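Local coordinates for protein beta-galactosidase (Trichoderma reesei, PDB 3OG2) that probably hydrolyses terminal non-reducing beta-D-galactose residues from beta-D-galactosides, as a glycoprotein of glycoside hydrolase family 35, at residues D580-N585 against N598-Q603; S622-N627 against L631-S636; Y765-L770 against Y776-V781. All coordinates share one frame; numbering follows the deposited sequence. Where two conformers were deposited one is given.

Along the chain the three contacts come in series. Contacts 1 and 2 share one beta domain, domain 3 of the family, and one mixed sheet: strand 599-605 of contact 1 lies beside strand 623-626 of contact 2, and the centres of contacts 1 and 2 are about 10 Å apart. Contact 1 works across the interior of this domain, whereas contact 2 joins the two arms of a hairpin within the sheet. Contact 3 belongs to a second all-beta domain on the opposite side of the chain's centre, its centre about 71 Å from that of contact 1 and about 76 Å from that of contact 2. All lie away from the galactose site, in beta modules that accompany the TIM barrel.

Contact 1. Residues D580-N585 against N598-Q603; sequences DSVIIN and NALSVQ
Val582 and Ile584 face Leu600 and Val602 where two chains cross at a wide angle, the end of a loop and strand 583-585 on one side and strand 599-605 on the other, with 9.8 Å from Val582 CA to Leu600 CA and 9.7 Å from Ile584 CA to Val602 CA. That is the spacing of facing layers, not bonded neighbours: both strands belong to one mixed beta sheet, far apart in its order, and the sheet curls until these two confront each other over a hydrophobic interior. Val582, Ile584, Leu600 and Val602 point toward the partner, all four branched aliphatics, bulky enough to span the gap and without side-chain polar groups to bury. Leu600 has its CG anti to the backbone N (chi1 174°), sending its CD1 toward Val582 CG1, a marginal touch in the conformer given. Around them Ile590, Val593 and Ile595 of strand 589-596, with Leu612 and Ile614 of strand 612-615, extend the same apolar filling, while Leu624 of the neighbouring strand 623-626 touches Leu600 and Val602. The closer pair meets tip to tip: Ile584 is stretched out by an anti second torsion (chi2 -179°), bringing its terminal CD1 to 4.0 Å from Val602 CG1.

Contact 2. Residues S622-N627 against L631-S636; sequences SKLAVN and LGYSVS
Leu624 and Leu631 lie side by side in a beta hairpin of strands 623-626 and 629-635, and their packing forms the tight part of the contact. Leu624 CD2 meets Leu631 CD2 at 3.7 Å, both side chains pointing the same way. Leu631 has CG between its backbone N and carbonyl carbon (chi1 77°), which carries its CD2 back toward the partner strand, where Leu631 CD2 also lies 3.9 Å from Val626 CG2. Branched aliphatics suit this face, and Ala643 of the next strand touches both leucines. One backbone bond joins the arms here, Leu631 N to Leu624 O, 3.0 Å. On the looser side the strands part, and a water takes over: it accepts from Leu624 N at 2.9 Å and donates to Leu631 O at 2.7 Å. The CB of exposed Lys623 points away from the partner arm, a place where a charge costs little. Tyr633 closes this end, its ring stacked with Trp641 and its CD2 4.0 Å from Leu624 CB. A phenylalanine here would probably leave the Ser622 carbonyl without its hydroxyl donor, and the ring less firmly fixed against the strand. That carbonyl oxygen sits at the ring's edge, near its plane, and Tyr633 OH donates to Ser622 O over 2.7 Å from 47° above the carbonyl plane.

Contact 3. Residues Y765-L770 against Y776-V781; sequences YTLDRL and YILTVV
Leu770 and Tyr776 make the CH-pi contact at the heart of this pairing. Methyl CD2 of Leu770 stands over one face of the Tyr776 ring, 4.0 Å from its centroid and 16° off the normal, displaced a little toward the rim. Leu770 CG lies anti to its own carbonyl carbon (chi1 -49°), which swings CD2 over the ring. The pi face accepts the weakly polarised C-H of a methyl, and a leucine presents methyls without polar atoms. The purely aliphatic contact is smaller: Leu767 and Leu778 reach toward each other tip to tip, with Leu767 CD1 4.1 Å from Leu778 CD2. Phe719 and Leu728 touch both of these leucines, so the pair is one part of a wider buried apolar layer.

The polar interactions gather at the phenol end of Tyr776, which explains why tyrosine suits a place where the ring is buried but its tip meets backbone. A water in the plane of the ring, at its edge, lies 2.7 Å from Tyr776 OH and donates to Arg769 O at 2.9 Å. The hydroxyl also receives the backbone N-H of Val771, which ties the ring to the loop after Leu770. Strand 760-767 belongs to a three-stranded antiparallel sheet and strand 775-782 to a five-stranded one, and side chains meeting between two such layers are the hallmark of the beta sandwich, consistent with the galactose-binding-domain-like family of this domain.

Contact 1. Residues D580-N585 against N598-Q603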
ATOM      1  N   ASP A 580      17.518  18.411  13.960  1.00  8.52           N
ATOM      2  CA  ASP A 580      18.854  17.929  14.309  1.00  9.02           C
ATOM      3  C   ASP A 580      18.987  16.512  13.773  1.00  8.95           C
ATOM      4  O   ASP A 580      18.040  15.703  13.846  1.00  9.66           O
ATOM      5  CB  ASP A 580      19.008  17.919  15.829  1.00 11.01           C
ATOM      6  CG  ASP A 580      19.059  19.304  16.429  1.00 14.48           C
ATOM      7  OD1 ASP A 580      19.115  20.299  15.697  1.00 17.87           O
ATOM      8  OD2 ASP A 580      19.034  19.357  17.687  1.00 19.90           O
ATOM      9  N   SER A 581      20.133  16.198  13.216  1.00  9.11           N
ATOM     10  CA  SER A 581      20.289  14.929  12.508  1.00  8.91           C
ATOM     11  C   SER A 581      21.757  14.450  12.533  1.00  8.70           C
ATOM     12  O   SER A 581      22.612  15.194  13.021  1.00  9.52           O
ATOM     13  CB  SER A 581      19.846  15.101  11.050  1.00 10.60           C
ATOM     14  OG  SER A 581      20.800  15.903  10.346  1.00 12.27           O
ATOM     15  N   VAL A 582      21.996  13.266  12.006  1.00  8.50           N
ATOM     16  CA  VAL A 582      23.350  12.868  11.621  0.50  8.59           C
ATOM     17  C   VAL A 582      23.203  12.354  10.198  1.00  8.18           C
ATOM     18  O   VAL A 582      22.151  11.802   9.817  1.00 10.74           O
ATOM     19  CB  VAL A 582      23.966  11.791  12.521  0.50 14.51           C
ATOM     20  CG1 VAL A 582      23.988  12.226  13.987  0.50 21.72           C
ATOM     21  CG2 VAL A 582      23.218  10.478  12.372  0.50 20.47           C
ATOM     22  N   ILE A 583      24.203  12.578   9.385  1.00  7.79           N
ATOM     23  CA  ILE A 583      24.171  12.171   7.995  1.00  8.04           C
ATOM     24  C   ILE A 583      25.016  10.907   7.854  1.00  7.82           C
ATOM     25  O   ILE A 583      26.139  10.893   8.357  1.00 10.44           O
ATOM     26  CB  ILE A 583      24.693  13.271   7.058  1.00  8.92           C
ATOM     27  CG1 ILE A 583      23.826  14.545   7.153  1.00 10.46           C
ATOM     28  CG2 ILE A 583      24.782  12.774   5.628  1.00 11.37           C
ATOM     29  CD1 ILE A 583      24.422  15.773   6.516  1.00 12.23           C
ATOM     30  N   ILE A 584      24.440   9.864   7.246  1.00  8.02           N
ATOM     31  CA  ILE A 584      25.198   8.604   7.143  1.00  8.54           C
ATOM     32  C   ILE A 584      25.251   8.200   5.682  1.00  8.35           C
ATOM     33  O   ILE A 584      24.214   8.122   5.006  1.00 10.38           O
ATOM     34  CB  ILE A 584      24.576   7.500   8.027  1.00  8.31           C
ATOM     35  CG1 ILE A 584      24.625   7.916   9.498  1.00 10.64           C
ATOM     36  CG2 ILE A 584      25.245   6.132   7.759  1.00 10.51           C
ATOM     37  CD1 ILE A 584      24.071   6.956  10.521  1.00 12.59           C
ATOM     38  N   ASN A 585      26.472   7.917   5.212  1.00  9.42           N
ATOM     39  CA  ASN A 585      26.669   7.424   3.845  1.00  9.28           C
ATOM     40  C   ASN A 585      26.925   5.913   3.916  1.00  8.28           C
ATOM     41  O   ASN A 585      27.999   5.518   4.465  1.00  9.48           O
ATOM     42  CB  ASN A 585      27.835   8.180   3.218  1.00 10.48           C
ATOM     43  CG  ASN A 585      28.332   7.571   1.930  1.00 10.31           C
ATOM     44  OD1 ASN A 585      27.598   6.854   1.249  1.00 12.72           O
ATOM     45  ND2 ASN A 585      29.610   7.861   1.622  1.00 12.92           N
ATOM     46  N   ASN A 598      28.671   9.191  25.863  1.00 23.85           N
ATOM     47  CA  ASN A 598      29.577   9.553  24.784  1.00 20.74           C
ATOM     48  C   ASN A 598      29.407   8.664  23.554  1.00 16.86           C
ATOM     49  O   ASN A 598      30.328   8.671  22.731  1.00 16.40           O
ATOM     50  CB  ASN A 598      31.013   9.453  25.307  1.00 22.36           C
ATOM     51  CG  ASN A 598      31.469   8.086  25.758  1.00 27.65           C
ATOM     52  OD1 ASN A 598      32.595   7.968  26.321  1.00 36.04           O
ATOM     53  ND2 ASN A 598      30.752   6.988  25.603  1.00 25.70           N
ATOM     54  N   ALA A 599      28.317   7.899  23.449  1.00 17.71           N
ATOM     55  CA  ALA A 599      28.189   6.935  22.332  1.00 15.54           C
ATOM     56  C   ALA A 599      27.048   7.283  21.393  1.00 12.71           C
ATOM     57  O   ALA A 599      25.952   7.625  21.792  1.00 15.88           O
ATOM     58  CB  ALA A 599      28.006   5.551  22.919  1.00 26.19           C
ATOM     59  N   LEU A 600      27.351   7.190  20.107  1.00 12.14           N
ATOM     60  CA  LEU A 600      26.323   7.251  19.072  1.00 11.60           C
ATOM     61  C   LEU A 600      25.960   5.829  18.673  1.00 11.49           C
ATOM     62  O   LEU A 600      26.846   5.060  18.262  1.00 14.52           O
ATOM     63  CB  LEU A 600      26.870   7.983  17.856  1.00 12.67           C
ATOM     64  CG  LEU A 600      25.947   8.006  16.619  1.00 15.12           C
ATOM     65  CD1 LEU A 600      24.729   8.873  16.882  1.00 18.95           C
ATOM     66  CD2 LEU A 600      26.670   8.496  15.371  1.00 19.70           C
ATOM     67  N   SER A 601      24.689   5.474  18.797  1.00 10.70           N
ATOM     68  CA  SER A 601      24.199   4.131  18.506  0.50 10.23           C
ATOM     69  C   SER A 601      23.365   4.193  17.244  1.00 10.06           C
ATOM     70  O   SER A 601      22.424   4.997  17.204  1.00 15.42           O
ATOM     71  CB  SER A 601      23.358   3.685  19.707  0.50 13.71           C
ATOM     72  OG  SER A 601      22.835   2.383  19.557  0.50 16.52           O
ATOM     73  N   VAL A 602      23.651   3.398  16.253  1.00 10.14           N
ATOM     74  CA  VAL A 602      22.939   3.398  14.990  1.00  9.11           C
ATOM     75  C   VAL A 602      22.213   2.048  14.845  1.00  9.07           C
ATOM     76  O   VAL A 602      22.850   1.011  15.064  1.00 11.79           O
ATOM     77  CB  VAL A 602      23.949   3.574  13.849  1.00  9.91           C
ATOM     78  CG1 VAL A 602      23.210   3.634  12.508  1.00 13.49           C
ATOM     79  CG2 VAL A 602      24.823   4.816  14.060  1.00 11.71           C
ATOM     80  N   GLN A 603      20.969   2.094  14.428  1.00  9.27           N
ATOM     81  CA  GLN A 603      20.294   0.881  14.010  1.00  9.54           C
ATOM     82  C   GLN A 603      20.212   0.860  12.487  1.00  8.73           C
ATOM     83  O   GLN A 603      19.729   1.855  11.928  1.00  9.65           O
ATOM     84  CB  GLN A 603      18.880   0.830  14.636  1.00  9.69           C
ATOM     85  CG  GLN A 603      18.918   0.729  16.162  1.00 12.49           C
ATOM     86  CD  GLN A 603      19.591  -0.526  16.693  1.00 13.01           C
ATOM     87  OE1 GLN A 603      20.520  -0.416  17.535  1.00 18.16           O
ATOM     88  NE2 GLN A 603      19.143  -1.711  16.263  1.00 13.06           N
TER

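Contact 2. Residues S622-N627 against L631-S636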
ATOM      1  N   SER A 622      32.275  10.103  21.283  1.00 15.76           N
ATOM      2  CA  SER A 622      33.553   9.536  20.868  1.00 15.66           C
ATOM      3  C   SER A 622      33.435   8.033  20.648  1.00 14.42           C
ATOM      4  O   SER A 622      34.436   7.440  20.254  1.00 15.90           O
ATOM      5  CB  SER A 622      34.653   9.758  21.904  1.00 19.11           C
ATOM      6  OG  SER A 622      34.238   9.263  23.184  1.00 23.44           O
ATOM      7  N   LYS A 623      32.317   7.412  20.874  1.00 14.26           N
ATOM      8  CA  LYS A 623      32.129   5.965  20.679  1.00 15.13           C
ATOM      9  C   LYS A 623      31.009   5.737  19.664  1.00 12.27           C
ATOM     10  O   LYS A 623      30.068   6.547  19.569  1.00 13.11           O
ATOM     11  CB  LYS A 623      31.827   5.278  22.018  1.00 15.86           C
ATOM     12  CG  LYS A 623      33.070   5.294  22.954  1.00 26.18           C
ATOM     13  CD  LYS A 623      32.611   4.686  24.274  1.00 46.50           C
ATOM     14  CE  LYS A 623      33.722   4.775  25.328  1.00 74.28           C
ATOM     15  NZ  LYS A 623      34.101   3.439  25.865  1.00 96.25           N
ATOM     16  N   LEU A 624      31.147   4.641  18.954  1.00 12.88           N
ATOM     17  CA  LEU A 624      30.178   4.225  17.937  1.00 10.85           C
ATOM     18  C   LEU A 624      29.664   2.816  18.220  1.00 11.35           C
ATOM     19  O   LEU A 624      30.436   1.935  18.590  1.00 13.24           O
ATOM     20  CB  LEU A 624      30.856   4.290  16.574  1.00 10.80           C
ATOM     21  CG  LEU A 624      29.921   3.910  15.422  1.00 12.15           C
ATOM     22  CD1 LEU A 624      28.786   4.941  15.240  1.00 13.46           C
ATOM     23  CD2 LEU A 624      30.750   3.771  14.160  1.00 14.93           C
ATOM     24  N   ALA A 625      28.372   2.619  18.027  1.00 11.40           N
ATOM     25  CA  ALA A 625      27.850   1.263  18.023  1.00 11.51           C
ATOM     26  C   ALA A 625      26.909   1.116  16.820  1.00 10.39           C
ATOM     27  O   ALA A 625      26.206   2.091  16.485  1.00 11.53           O
ATOM     28  CB  ALA A 625      27.068   0.934  19.297  1.00 13.80           C
ATOM     29  N   VAL A 626      26.875  -0.072  16.239  1.00 10.30           N
ATOM     30  CA  VAL A 626      25.945  -0.397  15.135  1.00 10.40           C
ATOM     31  C   VAL A 626      25.163  -1.647  15.567  1.00 10.44           C
ATOM     32  O   VAL A 626      25.800  -2.643  15.888  1.00 11.71           O
ATOM     33  CB  VAL A 626      26.652  -0.559  13.782  1.00 10.88           C
ATOM     34  CG1 VAL A 626      25.698  -1.022  12.695  1.00 14.32           C
ATOM     35  CG2 VAL A 626      27.338   0.761  13.367  1.00 12.75           C
ATOM     36  N   ASN A 627      23.875  -1.573  15.638  1.00 10.96           N
ATOM     37  CA  ASN A 627      23.020  -2.728  16.016  1.00 10.86           C
ATOM     38  C   ASN A 627      23.513  -3.354  17.304  1.00 10.76           C
ATOM     39  O   ASN A 627      23.606  -4.561  17.452  1.00 13.57           O
ATOM     40  CB  ASN A 627      22.934  -3.763  14.909  1.00 11.34           C
ATOM     41  CG  ASN A 627      22.280  -3.144  13.679  1.00 10.28           C
ATOM     42  OD1 ASN A 627      21.647  -2.117  13.738  1.00 10.33           O
ATOM     43  ND2 ASN A 627      22.440  -3.823  12.531  1.00 11.04           N
ATOM     44  N   LEU A 631      32.037  -0.520  17.856  1.00 13.51           N
ATOM     45  CA  LEU A 631      33.159  -0.691  16.928  1.00 15.56           C
ATOM     46  C   LEU A 631      33.942   0.578  16.708  1.00 13.84           C
ATOM     47  O   LEU A 631      33.493   1.687  16.928  1.00 15.48           O
ATOM     48  CB  LEU A 631      32.698  -1.234  15.599  1.00 18.65           C
ATOM     49  CG  LEU A 631      32.014  -0.241  14.640  1.00 16.91           C
ATOM     50  CD1 LEU A 631      31.841  -0.964  13.337  1.00 20.74           C
ATOM     51  CD2 LEU A 631      30.728   0.254  15.270  1.00 19.50           C
ATOM     52  N   GLY A 632      35.178   0.308  16.321  1.00 14.95           N
ATOM     53  CA  GLY A 632      36.062   1.430  16.026  1.00 14.62           C
ATOM     54  C   GLY A 632      35.761   2.041  14.692  1.00 12.53           C
ATOM     55  O   GLY A 632      34.906   1.620  13.904  1.00 13.97           O
ATOM     56  N   TYR A 633      36.519   3.078  14.421  1.00 11.45           N
ATOM     57  CA  TYR A 633      36.308   3.826  13.179  1.00 11.39           C
ATOM     58  C   TYR A 633      37.597   4.573  12.833  1.00 11.92           C
ATOM     59  O   TYR A 633      38.427   4.816  13.707  1.00 13.75           O
ATOM     60  CB  TYR A 633      35.118   4.806  13.337  1.00 11.26           C
ATOM     61  CG  TYR A 633      35.243   5.689  14.556  1.00 11.40           C
ATOM     62  CD1 TYR A 633      35.985   6.859  14.538  1.00 11.90           C
ATOM     63  CD2 TYR A 633      34.632   5.317  15.749  1.00 13.62           C
ATOM     64  CE1 TYR A 633      36.095   7.638  15.658  1.00 13.56           C
ATOM     65  CE2 TYR A 633      34.764   6.117  16.889  1.00 14.79           C
ATOM     66  CZ  TYR A 633      35.491   7.280  16.832  1.00 13.97           C
ATOM     67  OH  TYR A 633      35.635   8.068  17.965  1.00 16.36           O
ATOM     68  N   SER A 634      37.740   4.957  11.596  1.00 11.94           N
ATOM     69  CA  SER A 634      38.780   5.825  11.100  1.00 11.27           C
ATOM     70  C   SER A 634      38.214   7.247  11.126  1.00 11.74           C
ATOM     71  O   SER A 634      37.021   7.442  10.864  1.00 14.32           O
ATOM     72  CB  SER A 634      39.165   5.526   9.650  1.00 13.94           C
ATOM     73  OG  SER A 634      39.594   4.179   9.463  1.00 15.05           O
ATOM     74  N   VAL A 635      39.017   8.242  11.434  1.00 15.05           N
ATOM     75  CA  VAL A 635      38.580   9.632  11.411  1.00 13.82           C
ATOM     76  C   VAL A 635      39.212  10.366  10.248  1.00 12.73           C
ATOM     77  O   VAL A 635      40.424  10.374  10.092  1.00 16.90           O
ATOM     78  CB  VAL A 635      38.962  10.354  12.726  1.00 16.41           C
ATOM     79  CG1 VAL A 635      38.442  11.790  12.737  1.00 18.72           C
ATOM     80  CG2 VAL A 635      38.472   9.552  13.911  1.00 21.44           C
ATOM     81  N   SER A 636      38.397  11.046   9.433  1.00 13.18           N
ATOM     82  CA  SER A 636      38.872  11.776   8.291  1.00 14.00           C
ATOM     83  C   SER A 636      39.334  13.153   8.730  1.00 14.49           C
ATOM     84  O   SER A 636      39.035  13.561   9.848  1.00 15.10           O
ATOM     85  CB  SER A 636      37.800  11.880   7.212  1.00 15.66           C
ATOM     86  OG  SER A 636      36.893  12.931   7.536  1.00 16.00           O
TER
HETATM   87  O   HOH W   1      33.674   3.186  19.197  1.00 16.08           O

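Contact 3. Residues Y765-L770 against Y776-V781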
ATOM      1  N   TYR A 765     -27.031 -27.059 -18.678  1.00 12.80           N
ATOM      2  CA  TYR A 765     -26.590 -28.418 -18.515  1.00 15.05           C
ATOM      3  C   TYR A 765     -27.758 -29.352 -18.753  1.00 14.66           C
ATOM      4  O   TYR A 765     -28.918 -29.037 -18.467  1.00 16.70           O
ATOM      5  CB  TYR A 765     -26.064 -28.610 -17.083  1.00 17.99           C
ATOM      6  CG  TYR A 765     -24.878 -27.765 -16.656  1.00 20.11           C
ATOM      7  CD1 TYR A 765     -23.610 -27.914 -17.249  1.00 27.13           C
ATOM      8  CD2 TYR A 765     -24.953 -26.792 -15.662  1.00 23.24           C
ATOM      9  CE1 TYR A 765     -22.501 -27.151 -16.878  1.00 30.59           C
ATOM     10  CE2 TYR A 765     -23.856 -26.008 -15.269  1.00 26.10           C
ATOM     11  CZ  TYR A 765     -22.633 -26.198 -15.877  1.00 32.24           C
ATOM     12  OH  TYR A 765     -21.545 -25.410 -15.490  1.00 35.62           O
ATOM     13  N   THR A 766     -27.487 -30.558 -19.263  1.00 16.04           N
ATOM     14  CA  THR A 766     -28.495 -31.585 -19.355  1.00 15.12           C
ATOM     15  C   THR A 766     -28.330 -32.528 -18.165  1.00 15.74           C
ATOM     16  O   THR A 766     -27.192 -32.964 -17.871  1.00 17.62           O
ATOM     17  CB  THR A 766     -28.332 -32.384 -20.660  1.00 16.84           C
ATOM     18  OG1 THR A 766     -28.488 -31.453 -21.752  1.00 22.61           O
ATOM     19  CG2 THR A 766     -29.355 -33.484 -20.803  1.00 20.04           C
ATOM     20  N   LEU A 767     -29.440 -32.829 -17.519  1.00 12.78           N
ATOM     21  CA  LEU A 767     -29.437 -33.800 -16.419  1.00 10.51           C
ATOM     22  C   LEU A 767     -30.123 -35.047 -16.993  1.00 11.45           C
ATOM     23  O   LEU A 767     -31.347 -35.094 -17.085  1.00 14.37           O
ATOM     24  CB  LEU A 767     -30.115 -33.291 -15.156  1.00 11.14           C
ATOM     25  CG  LEU A 767     -29.666 -31.877 -14.689  1.00 10.72           C
ATOM     26  CD1 LEU A 767     -30.512 -31.472 -13.468  1.00 11.45           C
ATOM     27  CD2 LEU A 767     -28.175 -31.818 -14.406  1.00 13.33           C
ATOM     28  N   ASP A 768     -29.313 -36.020 -17.397  1.00 12.33           N
ATOM     29  CA  ASP A 768     -29.859 -37.167 -18.099  1.00 12.90           C
ATOM     30  C   ASP A 768     -29.899 -38.425 -17.260  1.00 10.65           C
ATOM     31  O   ASP A 768     -29.240 -38.496 -16.199  1.00 12.25           O
ATOM     32  CB  ASP A 768     -28.935 -37.441 -19.303  1.00 21.72           C
ATOM     33  CG  ASP A 768     -29.621 -38.253 -20.381  1.00 23.11           C
ATOM     34  OD1 ASP A 768     -30.860 -38.424 -20.436  1.00 30.43           O
ATOM     35  OD2 ASP A 768     -28.860 -38.754 -21.242  1.00 31.62           O
ATOM     36  N   ARG A 769     -30.652 -39.436 -17.725  1.00 10.12           N
ATOM     37  CA  ARG A 769     -30.644 -40.764 -17.150  1.00  9.88           C
ATOM     38  C   ARG A 769     -31.193 -40.737 -15.723  1.00 10.13           C
ATOM     39  O   ARG A 769     -30.731 -41.473 -14.830  1.00 13.21           O
ATOM     40  CB  ARG A 769     -29.255 -41.393 -17.203  1.00 10.34           C
ATOM     41  CG  ARG A 769     -28.824 -41.525 -18.678  1.00 11.59           C
ATOM     42  CD  ARG A 769     -27.444 -42.165 -18.827  1.00 13.89           C
ATOM     43  NE  ARG A 769     -26.370 -41.247 -18.397  1.00 15.86           N
ATOM     44  CZ  ARG A 769     -25.684 -41.454 -17.289  1.00 13.46           C
ATOM     45  NH1 ARG A 769     -25.938 -42.501 -16.524  1.00 17.73           N
ATOM     46  NH2 ARG A 769     -24.744 -40.618 -16.950  1.00 17.96           N
ATOM     47  N   LEU A 770     -32.206 -39.896 -15.525  1.00 10.11           N
ATOM     48  CA  LEU A 770     -32.864 -39.809 -14.196  1.00 10.00           C
ATOM     49  C   LEU A 770     -33.996 -40.833 -14.072  1.00  9.77           C
ATOM     50  O   LEU A 770     -34.666 -41.150 -15.080  1.00 11.31           O
ATOM     51  CB  LEU A 770     -33.482 -38.410 -13.976  1.00 10.63           C
ATOM     52  CG  LEU A 770     -32.551 -37.245 -14.295  1.00 12.22           C
ATOM     53  CD1 LEU A 770     -33.327 -35.936 -14.132  1.00 16.23           C
ATOM     54  CD2 LEU A 770     -31.320 -37.241 -13.406  1.00 14.90           C
ATOM     55  N   TYR A 776     -33.328 -36.036  -6.368  1.00 10.18           N
ATOM     56  CA  TYR A 776     -31.950 -35.752  -6.678  1.00  9.26           C
ATOM     57  C   TYR A 776     -31.490 -34.473  -5.993  1.00  9.06           C
ATOM     58  O   TYR A 776     -32.328 -33.618  -5.685  1.00 11.44           O
ATOM     59  CB  TYR A 776     -31.790 -35.517  -8.231  1.00 11.37           C
ATOM     60  CG  TYR A 776     -31.929 -36.850  -8.933  1.00 10.97           C
ATOM     61  CD1 TYR A 776     -33.206 -37.312  -9.301  1.00  9.73           C
ATOM     62  CD2 TYR A 776     -30.822 -37.628  -9.229  1.00 11.77           C
ATOM     63  CE1 TYR A 776     -33.348 -38.536  -9.954  1.00 10.55           C
ATOM     64  CE2 TYR A 776     -30.948 -38.863  -9.858  1.00 11.43           C
ATOM     65  CZ  TYR A 776     -32.224 -39.304 -10.215  1.00 10.35           C
ATOM     66  OH  TYR A 776     -32.385 -40.512 -10.819  1.00 12.17           O
ATOM     67  N   ILE A 777     -30.191 -34.364  -5.779  1.00  9.07           N
ATOM     68  CA  ILE A 777     -29.662 -33.148  -5.142  1.00  8.86           C
ATOM     69  C   ILE A 777     -28.565 -32.547  -6.022  1.00  9.04           C
ATOM     70  O   ILE A 777     -27.566 -33.232  -6.286  1.00 11.21           O
ATOM     71  CB  ILE A 777     -29.109 -33.418  -3.713  1.00 11.50           C
ATOM     72  CG1 ILE A 777     -30.188 -34.025  -2.840  1.00 15.21           C
ATOM     73  CG2 ILE A 777     -28.571 -32.122  -3.145  1.00 13.45           C
ATOM     74  CD1 ILE A 777     -29.716 -34.349  -1.413  1.00 18.77           C
ATOM     75  N   LEU A 778     -28.765 -31.320  -6.433  1.00  9.45           N
ATOM     76  CA  LEU A 778     -27.714 -30.573  -7.123  1.00  8.65           C
ATOM     77  C   LEU A 778     -26.834 -29.921  -6.094  1.00  9.40           C
ATOM     78  O   LEU A 778     -27.311 -29.258  -5.190  1.00 12.25           O
ATOM     79  CB  LEU A 778     -28.386 -29.505  -7.994  1.00 10.30           C
ATOM     80  CG  LEU A 778     -29.062 -30.034  -9.226  1.00 11.31           C
ATOM     81  CD1 LEU A 778     -30.060 -29.002  -9.762  1.00 13.89           C
ATOM     82  CD2 LEU A 778     -28.048 -30.384 -10.320  1.00 13.24           C
ATOM     83  N   THR A 779     -25.529 -30.090  -6.216  1.00  8.30           N
ATOM     84  CA  THR A 779     -24.595 -29.331  -5.381  1.00  8.73           C
ATOM     85  C   THR A 779     -23.890 -28.351  -6.308  1.00  7.59           C
ATOM     86  O   THR A 779     -23.300 -28.750  -7.304  1.00  9.29           O
ATOM     87  CB  THR A 779     -23.558 -30.235  -4.660  1.00  9.42           C
ATOM     88  OG1 THR A 779     -24.232 -31.087  -3.731  1.00  9.71           O
ATOM     89  CG2 THR A 779     -22.583 -29.392  -3.858  1.00 10.92           C
ATOM     90  N   VAL A 780     -24.006 -27.055  -5.969  1.00  8.10           N
ATOM     91  CA  VAL A 780     -23.460 -26.002  -6.811  1.00  7.86           C
ATOM     92  C   VAL A 780     -22.432 -25.254  -5.956  1.00  8.15           C
ATOM     93  O   VAL A 780     -22.793 -24.747  -4.889  1.00 10.21           O
ATOM     94  CB  VAL A 780     -24.572 -25.029  -7.254  1.00  8.36           C
ATOM     95  CG1 VAL A 780     -23.987 -23.900  -8.122  1.00  9.85           C
ATOM     96  CG2 VAL A 780     -25.634 -25.806  -7.980  1.00 10.93           C
ATOM     97  N   VAL A 781     -21.178 -25.194  -6.351  1.00  8.18           N
ATOM     98  CA  VAL A 781     -20.143 -24.474  -5.643  1.00  7.61           C
ATOM     99  C   VAL A 781     -19.917 -23.185  -6.423  1.00  7.55           C
ATOM    100  O   VAL A 781     -19.737 -23.243  -7.647  1.00  9.09           O
ATOM    101  CB  VAL A 781     -18.844 -25.305  -5.594  1.00  8.63           C
ATOM    102  CG1 VAL A 781     -17.767 -24.540  -4.784  1.00 10.06           C
ATOM    103  CG2 VAL A 781     -19.113 -26.677  -4.980  1.00 10.57           C
TER
HETATM  104  O   HOH W   2     -30.241 -41.695 -11.991  1.00 23.69           O